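Local coordinates for glutathione S-transferase family protein (Populus trichocarpa, PDB 5F06) that binds glutathione in a phi-class transferase fold and probably catalyses its conjugation to electrophilic halide-bearing substrates in detoxification, at residues P42-K47 and G51-L56; E65-T70 and D166-P171; T154-G159 and W195-S200. All blocks are in the same frame, centred on the assembly; numbering follows the deposited sequence.

Contact 1: P42-K47 and G51-L56. With GSH (glutathione), chain C.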
loop_
_atom_site.group_PDB
_atom_site.type_symbol
_atom_site.label_atom_id
_atom_site.label_comp_id
_atom_site.label_asym_id
_atom_site.label_seq_id
_atom_site.Cartn_x
_atom_site.Cartn_y
_atom_site.Cartn_z
ATOM N N PRO A 42 24.230 -7.431 -8.402
ATOM C CA PRO A 42 24.521 -6.085 -7.878
ATOM C C PRO A 42 23.965 -4.913 -8.707
ATOM O O PRO A 42 23.453 -3.967 -8.109
ATOM C CB PRO A 42 26.055 -6.048 -7.847
ATOM C CG PRO A 42 26.460 -7.475 -7.684
ATOM C CD PRO A 42 25.441 -8.273 -8.452
ATOM N N PRO A 43 24.048 -4.968 -10.046
ATOM C CA PRO A 43 23.539 -3.810 -10.793
ATOM C C PRO A 43 22.054 -3.545 -10.560
ATOM O O PRO A 43 21.678 -2.397 -10.324
ATOM C CB PRO A 43 23.802 -4.188 -12.252
ATOM C CG PRO A 43 24.916 -5.167 -12.193
ATOM C CD PRO A 43 24.684 -5.952 -10.938
ATOM N N PHE A 44 21.218 -4.573 -10.605
ATOM C CA PHE A 44 19.800 -4.326 -10.415
ATOM C C PHE A 44 19.481 -4.043 -8.951
ATOM O O PHE A 44 18.603 -3.238 -8.654
ATOM C CB PHE A 44 18.934 -5.488 -10.901
ATOM C CG PHE A 44 17.469 -5.168 -10.847
ATOM C CD1 PHE A 44 16.874 -4.427 -11.858
ATOM C CD2 PHE A 44 16.703 -5.545 -9.760
ATOM C CE1 PHE A 44 15.533 -4.101 -11.796
ATOM C CE2 PHE A 44 15.361 -5.223 -9.698
ATOM C CZ PHE A 44 14.780 -4.493 -10.717
ATOM N N LEU A 45 20.187 -4.698 -8.036
ATOM C CA LEU A 45 19.964 -4.451 -6.615
ATOM C C LEU A 45 20.234 -2.990 -6.264
ATOM O O LEU A 45 19.667 -2.467 -5.306
ATOM C CB LEU A 45 20.840 -5.364 -5.757
ATOM C CG LEU A 45 20.417 -6.832 -5.663
ATOM C CD1 LEU A 45 21.464 -7.623 -4.904
ATOM C CD2 LEU A 45 19.051 -6.971 -4.991
ATOM N N ALA A 46 21.090 -2.334 -7.046
ATOM C CA ALA A 46 21.367 -0.915 -6.859
ATOM C C ALA A 46 20.185 -0.058 -7.309
ATOM O O ALA A 46 20.051 1.096 -6.889
ATOM C CB ALA A 46 22.634 -0.509 -7.619
ATOM N N LYS A 47 19.334 -0.617 -8.165
ATOM C CA LYS A 47 18.113 0.070 -8.570
ATOM C C LYS A 47 17.007 -0.204 -7.555
ATOM O O LYS A 47 16.299 0.712 -7.126
ATOM C CB LYS A 47 17.661 -0.373 -9.963
ATOM C CG LYS A 47 18.674 -0.150 -11.066
ATOM C CD LYS A 47 18.028 -0.386 -12.427
ATOM C CE LYS A 47 18.946 0.002 -13.567
ATOM N NZ LYS A 47 20.035 -0.978 -13.806
ATOM N N GLY A 51 15.422 -6.447 -4.863
ATOM C CA GLY A 51 15.700 -7.387 -5.934
ATOM C C GLY A 51 14.465 -7.908 -6.645
ATOM O O GLY A 51 14.384 -9.093 -6.978
ATOM N N GLN A 52 13.508 -7.021 -6.889
ATOM C CA GLN A 52 12.331 -7.366 -7.674
ATOM C C GLN A 52 12.024 -6.281 -8.700
ATOM O O GLN A 52 12.394 -5.112 -8.530
ATOM C CB GLN A 52 11.122 -7.590 -6.765
ATOM C CG GLN A 52 11.190 -8.885 -5.980
ATOM C CD GLN A 52 9.857 -9.270 -5.382
ATOM O OE1 GLN A 52 9.234 -8.486 -4.665
ATOM N NE2 GLN A 52 9.403 -10.479 -5.687
ATOM N N ILE A 53 11.354 -6.684 -9.771
ATOM C CA ILE A 53 10.986 -5.766 -10.836
ATOM C C ILE A 53 9.579 -5.237 -10.568
ATOM O O ILE A 53 8.767 -5.926 -9.955
ATOM C CB ILE A 53 11.060 -6.448 -12.228
ATOM C CG1 ILE A 53 10.194 -7.714 -12.283
ATOM C CG2 ILE A 53 12.507 -6.774 -12.565
ATOM C CD1 ILE A 53 10.043 -8.290 -13.697
ATOM N N PRO A 54 9.272 -4.021 -11.048
ATOM C CA PRO A 54 10.100 -3.183 -11.913
ATOM C C PRO A 54 10.898 -2.119 -11.175
ATOM O O PRO A 54 10.708 -1.901 -9.981
ATOM C CB PRO A 54 9.063 -2.523 -12.815
ATOM C CG PRO A 54 7.922 -2.288 -11.894
ATOM C CD PRO A 54 7.912 -3.467 -10.930
ATOM N N ALA A 55 11.796 -1.478 -11.912
ATOM C CA ALA A 55 12.430 -0.247 -11.482
ATOM C C ALA A 55 12.297 0.776 -12.600
ATOM O O ALA A 55 12.086 0.414 -13.763
ATOM C CB ALA A 55 13.884 -0.474 -11.137
ATOM N N LEU A 56 12.416 2.049 -12.243
ATOM C CA LEU A 56 12.369 3.138 -13.208
ATOM C C LEU A 56 13.596 4.028 -13.066
ATOM O O LEU A 56 13.918 4.469 -11.966
ATOM C CB LEU A 56 11.105 3.979 -13.021
ATOM C CG LEU A 56 10.898 5.114 -14.030
ATOM C CD1 LEU A 56 10.359 4.577 -15.338
ATOM C CD2 LEU A 56 9.968 6.172 -13.475
HETATM N N1 GSH C . 5.580 -4.609 -4.230
HETATM C CA1 GSH C . 6.336 -4.845 -5.417
HETATM C C1 GSH C . 5.817 -3.966 -6.535
HETATM O O11 GSH C . 4.586 -3.719 -6.622
HETATM O O12 GSH C . 6.611 -3.486 -7.381
HETATM C CB1 GSH C . 6.240 -6.307 -5.811
HETATM C CG1 GSH C . 7.261 -6.589 -6.903
HETATM C CD1 GSH C . 7.176 -8.027 -7.399
HETATM O OE1 GSH C . 6.466 -8.844 -6.833
HETATM N N2 GSH C . 7.943 -8.393 -8.552
HETATM C CA2 GSH C . 7.917 -9.721 -9.083
HETATM C C2 GSH C . 9.344 -10.250 -9.185
HETATM O O2 GSH C . 10.266 -9.479 -9.362
HETATM C CB2 GSH C . 7.343 -9.690 -10.483
HETATM S SG2 GSH C . 5.588 -9.397 -10.456
HETATM N N3 GSH C . 9.604 -11.663 -9.083
HETATM C CA3 GSH C . 10.963 -12.163 -9.195
HETATM C C3 GSH C . 11.453 -12.723 -7.863
HETATM O O31 GSH C . 12.387 -13.572 -7.846
HETATM O O32 GSH C . 10.930 -12.343 -6.783
#
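The carbonyl oxygen of Q52 sits against the rim of the F44 ring, 3.2 Å from F44 CE2 and near the ring plane, while N48 ND2 hydrogen-bonds to the same oxygen. The amide thus bonds to this backbone oxygen and the ring edge packs against it. F44 gets there because its CG is turned anti to the backbone N (chi1 -174°), which sends the ring off helix 42-45 toward G51-L56. Beyond Q52 the ring meets aliphatic groups obliquely: its CZ lies 3.7 Å from the I53 methyl CG2, and the two side chains cross at about a right angle. F44 CE1 rests 4.0 Å from A55 CB, which also packs against CB of K47. Next along the helix, L45 brings its CD2 methyl to 3.5 Å from CA of G51. A positive phi of 66° turns the chain at this glycine.

While F44 packs against 51-56, glutathione is read by the same loop. The I53 N donates to O2 of the tripeptide at 3.0 Å and I53 O accepts from its N2, a pair of bonds like that between antiparallel strands. Q52 runs the other way from F44, extended beyond CG, and its NE2 holds the terminal carboxylate oxygen O32 at 2.6 Å; OE1 of Q52 accepts from R106 of the second subunit. The peptide bond before P54 is cis, the hallmark of the thioredoxin-like glutathione site.

From this cis-proline the chain enters strand 55-58, where A55 pairs with Y5 of strand 2-6. Helix 42-45 packs, through F44, against the loop and the first residue of this strand, and P54 is packed between helix 11-22, through C12, T13 and V16, and I69 of helix 66-76.

Contact 2: E65-T70 and D166-P171; sequences ESRAIT and DLHHLP. With GSH (glutathione), chain C.
T70 places OG1 between its backbone N and carbonyl carbon (chi1 56°), and H168 swings its ring beside its own backbone N (chi1 -77°), so that the hydroxyl and the imidazole NE2 meet at 2.9 Å. The hydroxyl lies near the ring plane, at its edge, and either partner could be the donor of this hydrogen bond. T70 OG1 is also 3.1 Å from R67 O, one turn back in its helix, so its proton has two acceptors within range.

R67 comes over one face of the same ring. Its CG stands 3.9 Å from the H168 ring centroid, close to the ring normal, a CH-pi contact displaced toward the rim. The chain then runs extended from CG to NE; the guanidinium is turned 72° from the imidazole, and its NE makes a salt bridge with E103 of helix 90-120, while NH1 comes edge-on to within 3.1 Å of glutathione O11.

The first turn of this helix receives the glutamyl end of the ligand. S66 N donates to O12 and S66 OG to O11 at 2.7 Å, and E65 OE1 takes a bond from the amino nitrogen N1, while E65 OE2 forms a salt bridge with R106 NE of the second subunit. R15 of helix 11-22 links the two segments, bonded to S66 OG and H168 O. A helix N-terminus and an arginine gathered at one carboxylate probably stabilise its negative charge, and the imidazole face and the E103 salt bridge are consistent with a fixed position for R67.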
loop_
_atom_site.group_PDB
_atom_site.type_symbol
_atom_site.label_atom_id
_atom_site.label_comp_id
_atom_site.label_asym_id
_atom_site.label_seq_id
_atom_site.Cartn_x
_atom_site.Cartn_y
_atom_site.Cartn_z
ATOM N N GLU A 65 9.002 -0.131 -6.672
ATOM C CA GLU A 65 7.593 -0.321 -6.284
ATOM C C GLU A 65 6.678 0.186 -7.393
ATOM O O GLU A 65 6.649 1.379 -7.717
ATOM C CB GLU A 65 7.243 0.357 -4.950
ATOM C CG GLU A 65 7.844 -0.335 -3.750
ATOM C CD GLU A 65 7.282 -1.736 -3.559
ATOM O OE1 GLU A 65 6.062 -1.926 -3.774
ATOM O OE2 GLU A 65 8.062 -2.646 -3.203
ATOM N N SER A 66 5.931 -0.748 -7.976
ATOM C CA SER A 66 5.137 -0.466 -9.159
ATOM C C SER A 66 4.180 0.694 -8.938
ATOM O O SER A 66 4.002 1.524 -9.821
ATOM C CB SER A 66 4.349 -1.709 -9.586
ATOM O OG SER A 66 3.498 -2.158 -8.546
ATOM N N ARG A 67 3.576 0.756 -7.756
ATOM C CA ARG A 67 2.551 1.759 -7.484
ATOM C C ARG A 67 3.159 3.113 -7.096
ATOM O O ARG A 67 2.484 4.144 -7.158
ATOM C CB ARG A 67 1.609 1.261 -6.390
ATOM C CG ARG A 67 0.899 -0.061 -6.724
ATOM C CD ARG A 67 0.281 -0.672 -5.475
ATOM N NE ARG A 67 -0.351 -1.971 -5.709
ATOM C CZ ARG A 67 0.309 -3.117 -5.845
ATOM N NH1 ARG A 67 1.636 -3.144 -5.790
ATOM N NH2 ARG A 67 -0.362 -4.244 -6.046
ATOM N N ALA A 68 4.423 3.114 -6.688
ATOM C CA ALA A 68 5.145 4.375 -6.508
ATOM C C ALA A 68 5.443 4.964 -7.884
ATOM O O ALA A 68 5.362 6.178 -8.099
ATOM C CB ALA A 68 6.428 4.168 -5.720
ATOM N N ILE A 69 5.773 4.086 -8.822
ATOM C CA ILE A 69 6.113 4.514 -10.170
ATOM C C ILE A 69 4.876 5.055 -10.883
ATOM O O ILE A 69 4.932 6.092 -11.535
ATOM C CB ILE A 69 6.729 3.357 -10.985
ATOM C CG1 ILE A 69 8.068 2.940 -10.373
ATOM C CG2 ILE A 69 6.933 3.776 -12.429
ATOM C CD1 ILE A 69 8.624 1.621 -10.901
ATOM N N THR A 70 3.753 4.362 -10.756
ATOM C CA THR A 70 2.518 4.830 -11.379
ATOM C C THR A 70 2.068 6.160 -10.776
ATOM O O THR A 70 1.645 7.062 -11.498
ATOM C CB THR A 70 1.376 3.812 -11.240
ATOM O OG1 THR A 70 1.171 3.495 -9.856
ATOM C CG2 THR A 70 1.685 2.536 -12.027
ATOM N N ASP A 166 -8.711 1.741 -9.995
ATOM C CA ASP A 166 -9.112 0.617 -10.832
ATOM C C ASP A 166 -7.904 0.015 -11.541
ATOM O O ASP A 166 -7.726 -1.205 -11.562
ATOM C CB ASP A 166 -10.153 1.056 -11.860
ATOM C CG ASP A 166 -11.264 1.876 -11.247
ATOM O OD1 ASP A 166 -12.228 1.282 -10.713
ATOM O OD2 ASP A 166 -11.165 3.122 -11.301
ATOM N N LEU A 167 -7.082 0.886 -12.117
ATOM C CA LEU A 167 -5.920 0.475 -12.899
ATOM C C LEU A 167 -5.034 -0.515 -12.153
ATOM O O LEU A 167 -4.579 -1.512 -12.728
ATOM C CB LEU A 167 -5.098 1.705 -13.301
ATOM C CG LEU A 167 -3.889 1.448 -14.209
ATOM C CD1 LEU A 167 -3.661 2.629 -15.136
ATOM C CD2 LEU A 167 -2.614 1.149 -13.413
ATOM N N HIS A 168 -4.788 -0.249 -10.874
ATOM C CA HIS A 168 -3.880 -1.089 -10.106
ATOM C C HIS A 168 -4.365 -2.533 -10.001
ATOM O O HIS A 168 -3.569 -3.425 -9.723
ATOM C CB HIS A 168 -3.661 -0.507 -8.707
ATOM C CG HIS A 168 -2.736 0.665 -8.690
ATOM N ND1 HIS A 168 -2.517 1.426 -7.563
ATOM C CD2 HIS A 168 -1.968 1.208 -9.667
ATOM C CE1 HIS A 168 -1.656 2.389 -7.845
ATOM N NE2 HIS A 168 -1.308 2.279 -9.114
ATOM N N HIS A 169 -5.655 -2.757 -10.248
ATOM C CA HIS A 169 -6.253 -4.097 -10.158
ATOM C C HIS A 169 -6.045 -4.953 -11.407
ATOM O O HIS A 169 -6.279 -6.160 -11.385
ATOM C CB HIS A 169 -7.759 -3.999 -9.916
ATOM C CG HIS A 169 -8.134 -3.469 -8.571
ATOM N ND1 HIS A 169 -8.080 -2.129 -8.257
ATOM C CD2 HIS A 169 -8.586 -4.097 -7.461
ATOM C CE1 HIS A 169 -8.476 -1.954 -7.010
ATOM N NE2 HIS A 169 -8.792 -3.133 -6.504
ATOM N N LEU A 170 -5.640 -4.328 -12.503
ATOM C CA LEU A 170 -5.679 -4.999 -13.797
ATOM C C LEU A 170 -4.773 -6.234 -13.892
ATOM O O LEU A 170 -5.233 -7.289 -14.326
ATOM C CB LEU A 170 -5.327 -4.010 -14.917
ATOM C CG LEU A 170 -6.448 -3.038 -15.314
ATOM C CD1 LEU A 170 -5.900 -1.941 -16.211
ATOM C CD2 LEU A 170 -7.604 -3.755 -16.014
ATOM N N PRO A 171 -3.496 -6.122 -13.483
ATOM C CA PRO A 171 -2.595 -7.234 -13.823
ATOM C C PRO A 171 -2.879 -8.542 -13.079
ATOM O O PRO A 171 -2.970 -9.569 -13.745
ATOM C CB PRO A 171 -1.206 -6.689 -13.455
ATOM C CG PRO A 171 -1.362 -5.221 -13.415
ATOM C CD PRO A 171 -2.756 -4.979 -12.924
HETATM N N1 GSH C . 5.580 -4.609 -4.230
HETATM C CA1 GSH C . 6.336 -4.845 -5.417
HETATM C C1 GSH C . 5.817 -3.966 -6.535
HETATM O O11 GSH C . 4.586 -3.719 -6.622
HETATM O O12 GSH C . 6.611 -3.486 -7.381
HETATM C CB1 GSH C . 6.240 -6.307 -5.811
HETATM C CG1 GSH C . 7.261 -6.589 -6.903
HETATM C CD1 GSH C . 7.176 -8.027 -7.399
HETATM O OE1 GSH C . 6.466 -8.844 -6.833
HETATM N N2 GSH C . 7.943 -8.393 -8.552
HETATM C CA2 GSH C . 7.917 -9.721 -9.083
HETATM C C2 GSH C . 9.344 -10.250 -9.185
HETATM O O2 GSH C . 10.266 -9.479 -9.362
HETATM C CB2 GSH C . 7.343 -9.690 -10.483
HETATM S SG2 GSH C . 5.588 -9.397 -10.456
HETATM N N3 GSH C . 9.604 -11.663 -9.083
HETATM C CA3 GSH C . 10.963 -12.163 -9.195
HETATM C C3 GSH C . 11.453 -12.723 -7.863
HETATM O O31 GSH C . 12.387 -13.572 -7.846
HETATM O O32 GSH C . 10.930 -12.343 -6.783
#

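Contact 3: T154-G159 and W195-S200; sequences TKYLAG and WEDISS
Y156 reaches from the loop after helix 130-153 to D197 and I198, its CB lying against the carboxylate of D166. With CG beside the backbone N (chi1 -56°), the ring leaves the loop toward helix 189-198. G159 O lies at the ring edge, in its plane. Farther out, the CD1 and CE1 edge passes the I198 methyl CG2, also in the ring plane and 3.9 Å from CE1; the two side chains slide past one another in opposite directions. CE1 and CZ then come close to D197 OD2. At the tip, the phenol OH is 2.7 Å from OD2 of D197, a weak hydrogen bond that remains uncertain because the proton has another acceptor in range. Ring and carboxylate planes stand 57° apart, and the side chains cross at about a right angle.

Two waters extend the junction. One molecule donates both to K155 O and to D197 OD2, linking the loop backbone to the carboxylate. A second bonds to Y156 OH at 2.9 Å and donates to D197 OD1 at 2.7 Å, so that this water and the hydroxyl both meet the carboxylate. K155 NZ, at 4.2 Å from D197 OD2, adds an opposite charge nearby but stops short of a salt bridge.

The loop is fixed from within: T154 OG1 donates to Y156 O at 2.7 Å, almost straight down the carbonyl bond, and Y156 N bonds to G159 O. The contact is structural packing within the helical domain, remote from the glutathione site. It joins the loop leading to helix 164-167 to the C-terminal part of helix 189-198, where I198 also packs on L170 of helix 170-176; W194, also in helix 189-198, touches Y156 and L157.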
loop_
_atom_site.group_PDB
_atom_site.type_symbol
_atom_site.label_atom_id
_atom_site.label_comp_id
_atom_site.label_asym_id
_atom_site.label_seq_id
_atom_site.Cartn_x
_atom_site.Cartn_y
_atom_site.Cartn_z
ATOM N N THR A 154 -21.551 3.248 -8.062
ATOM C CA THR A 154 -20.732 4.034 -8.986
ATOM C C THR A 154 -20.139 3.132 -10.065
ATOM O O THR A 154 -19.975 1.931 -9.852
ATOM C CB THR A 154 -19.589 4.771 -8.245
ATOM O OG1 THR A 154 -18.786 3.829 -7.518
ATOM C CG2 THR A 154 -20.153 5.805 -7.277
ATOM N N LYS A 155 -19.822 3.713 -11.220
ATOM C CA LYS A 155 -19.321 2.939 -12.353
ATOM C C LYS A 155 -17.995 2.254 -12.036
ATOM O O LYS A 155 -17.751 1.124 -12.463
ATOM C CB LYS A 155 -19.144 3.834 -13.580
ATOM C CG LYS A 155 -20.436 4.174 -14.307
ATOM C CD LYS A 155 -20.177 4.793 -15.678
ATOM C CE LYS A 155 -19.453 3.831 -16.617
ATOM N NZ LYS A 155 -20.100 2.485 -16.676
ATOM N N TYR A 156 -17.148 2.951 -11.285
ATOM C CA TYR A 156 -15.812 2.469 -10.950
ATOM C C TYR A 156 -15.634 2.563 -9.433
ATOM O O TYR A 156 -16.550 2.985 -8.731
ATOM C CB TYR A 156 -14.754 3.277 -11.714
ATOM C CG TYR A 156 -14.974 3.235 -13.216
ATOM C CD1 TYR A 156 -14.468 2.192 -13.985
ATOM C CD2 TYR A 156 -15.714 4.219 -13.858
ATOM C CE1 TYR A 156 -14.686 2.139 -15.357
ATOM C CE2 TYR A 156 -15.936 4.176 -15.228
ATOM C CZ TYR A 156 -15.418 3.135 -15.972
ATOM O OH TYR A 156 -15.641 3.083 -17.332
ATOM N N LEU A 157 -14.480 2.154 -8.919
ATOM C CA LEU A 157 -14.310 2.032 -7.476
ATOM C C LEU A 157 -14.325 3.370 -6.736
ATOM O O LEU A 157 -14.902 3.468 -5.653
ATOM C CB LEU A 157 -13.008 1.290 -7.155
ATOM C CG LEU A 157 -12.968 -0.213 -7.469
ATOM C CD1 LEU A 157 -11.559 -0.744 -7.262
ATOM C CD2 LEU A 157 -13.964 -1.015 -6.626
ATOM N N ALA A 158 -13.698 4.397 -7.306
ATOM C CA ALA A 158 -13.562 5.676 -6.607
ATOM C C ALA A 158 -14.688 6.652 -6.941
ATOM O O ALA A 158 -14.779 7.724 -6.339
ATOM C CB ALA A 158 -12.217 6.310 -6.930
ATOM N N GLY A 159 -15.531 6.284 -7.903
ATOM C CA GLY A 159 -16.579 7.165 -8.387
ATOM C C GLY A 159 -17.000 6.790 -9.795
ATOM O O GLY A 159 -16.657 5.710 -10.281
ATOM N N TRP A 195 -14.973 -5.427 -14.455
ATOM C CA TRP A 195 -13.762 -6.052 -14.975
ATOM C C TRP A 195 -13.724 -6.038 -16.502
ATOM O O TRP A 195 -12.708 -5.691 -17.106
ATOM C CB TRP A 195 -13.648 -7.493 -14.483
ATOM C CG TRP A 195 -12.619 -8.253 -15.240
ATOM C CD1 TRP A 195 -12.833 -9.290 -16.101
ATOM C CD2 TRP A 195 -11.209 -8.019 -15.234
ATOM N NE1 TRP A 195 -11.638 -9.721 -16.627
ATOM C CE2 TRP A 195 -10.626 -8.957 -16.108
ATOM C CE3 TRP A 195 -10.381 -7.106 -14.571
ATOM C CZ2 TRP A 195 -9.250 -9.014 -16.334
ATOM C CZ3 TRP A 195 -9.014 -7.165 -14.797
ATOM C CH2 TRP A 195 -8.464 -8.113 -15.670
ATOM N N GLU A 196 -14.837 -6.426 -17.114
ATOM C CA GLU A 196 -14.942 -6.481 -18.568
ATOM C C GLU A 196 -14.759 -5.092 -19.165
ATOM O O GLU A 196 -14.234 -4.942 -20.269
ATOM C CB GLU A 196 -16.289 -7.091 -18.971
ATOM C CG GLU A 196 -16.373 -8.583 -18.654
ATOM C CD GLU A 196 -17.783 -9.139 -18.673
ATOM O OE1 GLU A 196 -18.760 -8.356 -18.717
ATOM O OE2 GLU A 196 -17.910 -10.380 -18.639
ATOM N N ASP A 197 -15.181 -4.079 -18.414
ATOM C CA ASP A 197 -15.003 -2.684 -18.804
ATOM C C ASP A 197 -13.524 -2.286 -18.779
ATOM O O ASP A 197 -12.951 -1.954 -19.815
ATOM C CB ASP A 197 -15.822 -1.777 -17.873
ATOM C CG ASP A 197 -15.728 -0.297 -18.233
ATOM O OD1 ASP A 197 -14.917 0.082 -19.105
ATOM O OD2 ASP A 197 -16.472 0.500 -17.620
ATOM N N ILE A 198 -12.907 -2.311 -17.598
ATOM C CA ILE A 198 -11.555 -1.779 -17.466
ATOM C C ILE A 198 -10.540 -2.634 -18.230
ATOM O O ILE A 198 -9.555 -2.109 -18.747
ATOM C CB ILE A 198 -11.128 -1.648 -15.977
ATOM C CG1 ILE A 198 -11.042 -3.016 -15.292
ATOM C CG2 ILE A 198 -12.097 -0.720 -15.240
ATOM C CD1 ILE A 198 -10.486 -2.967 -13.864
ATOM N N SER A 199 -10.787 -3.936 -18.336
ATOM C CA SER A 199 -9.859 -4.826 -19.038
ATOM C C SER A 199 -9.943 -4.692 -20.567
ATOM O O SER A 199 -9.099 -5.240 -21.286
ATOM C CB SER A 199 -10.105 -6.283 -18.626
ATOM O OG SER A 199 -11.368 -6.764 -19.061
ATOM N N SER A 200 -10.944 -3.962 -21.063
ATOM C CA SER A 200 -11.097 -3.749 -22.500
ATOM C C SER A 200 -10.653 -2.347 -22.929
ATOM O O SER A 200 -10.776 -1.989 -24.096
ATOM C CB SER A 200 -12.552 -3.988 -22.934
ATOM O OG SER A 200 -13.429 -3.027 -22.369
HETATM O O HOH W 1 -17.463 -0.229 -14.978
HETATM O O HOH W 2 -13.484 2.404 -19.079
#

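How the contacts relate
Contacts 1 and 2 have centres about 17 Å apart and both line the glutathione site, their packing joined where I69 of helix 66-76 meets P54 and L56. Contact 1 lies wholly in the thioredoxin-like N-terminal domain and precedes the others; contact 2 joins that domain to the helical C-terminal one. Contact 3 belongs to the latter alone, centred about 15 Å from contact 2 and about 32 Å from contact 1. Contacts 2 and 3 alternate along the chain and touch through D166, whose OD1 probably accepts from L157 N, and through L170 on I198. D166 OD2 also accepts from S163 N, as in one half of a capping box. The three thus run from ligand loop through domain interface to a C-terminal-domain loop and helix.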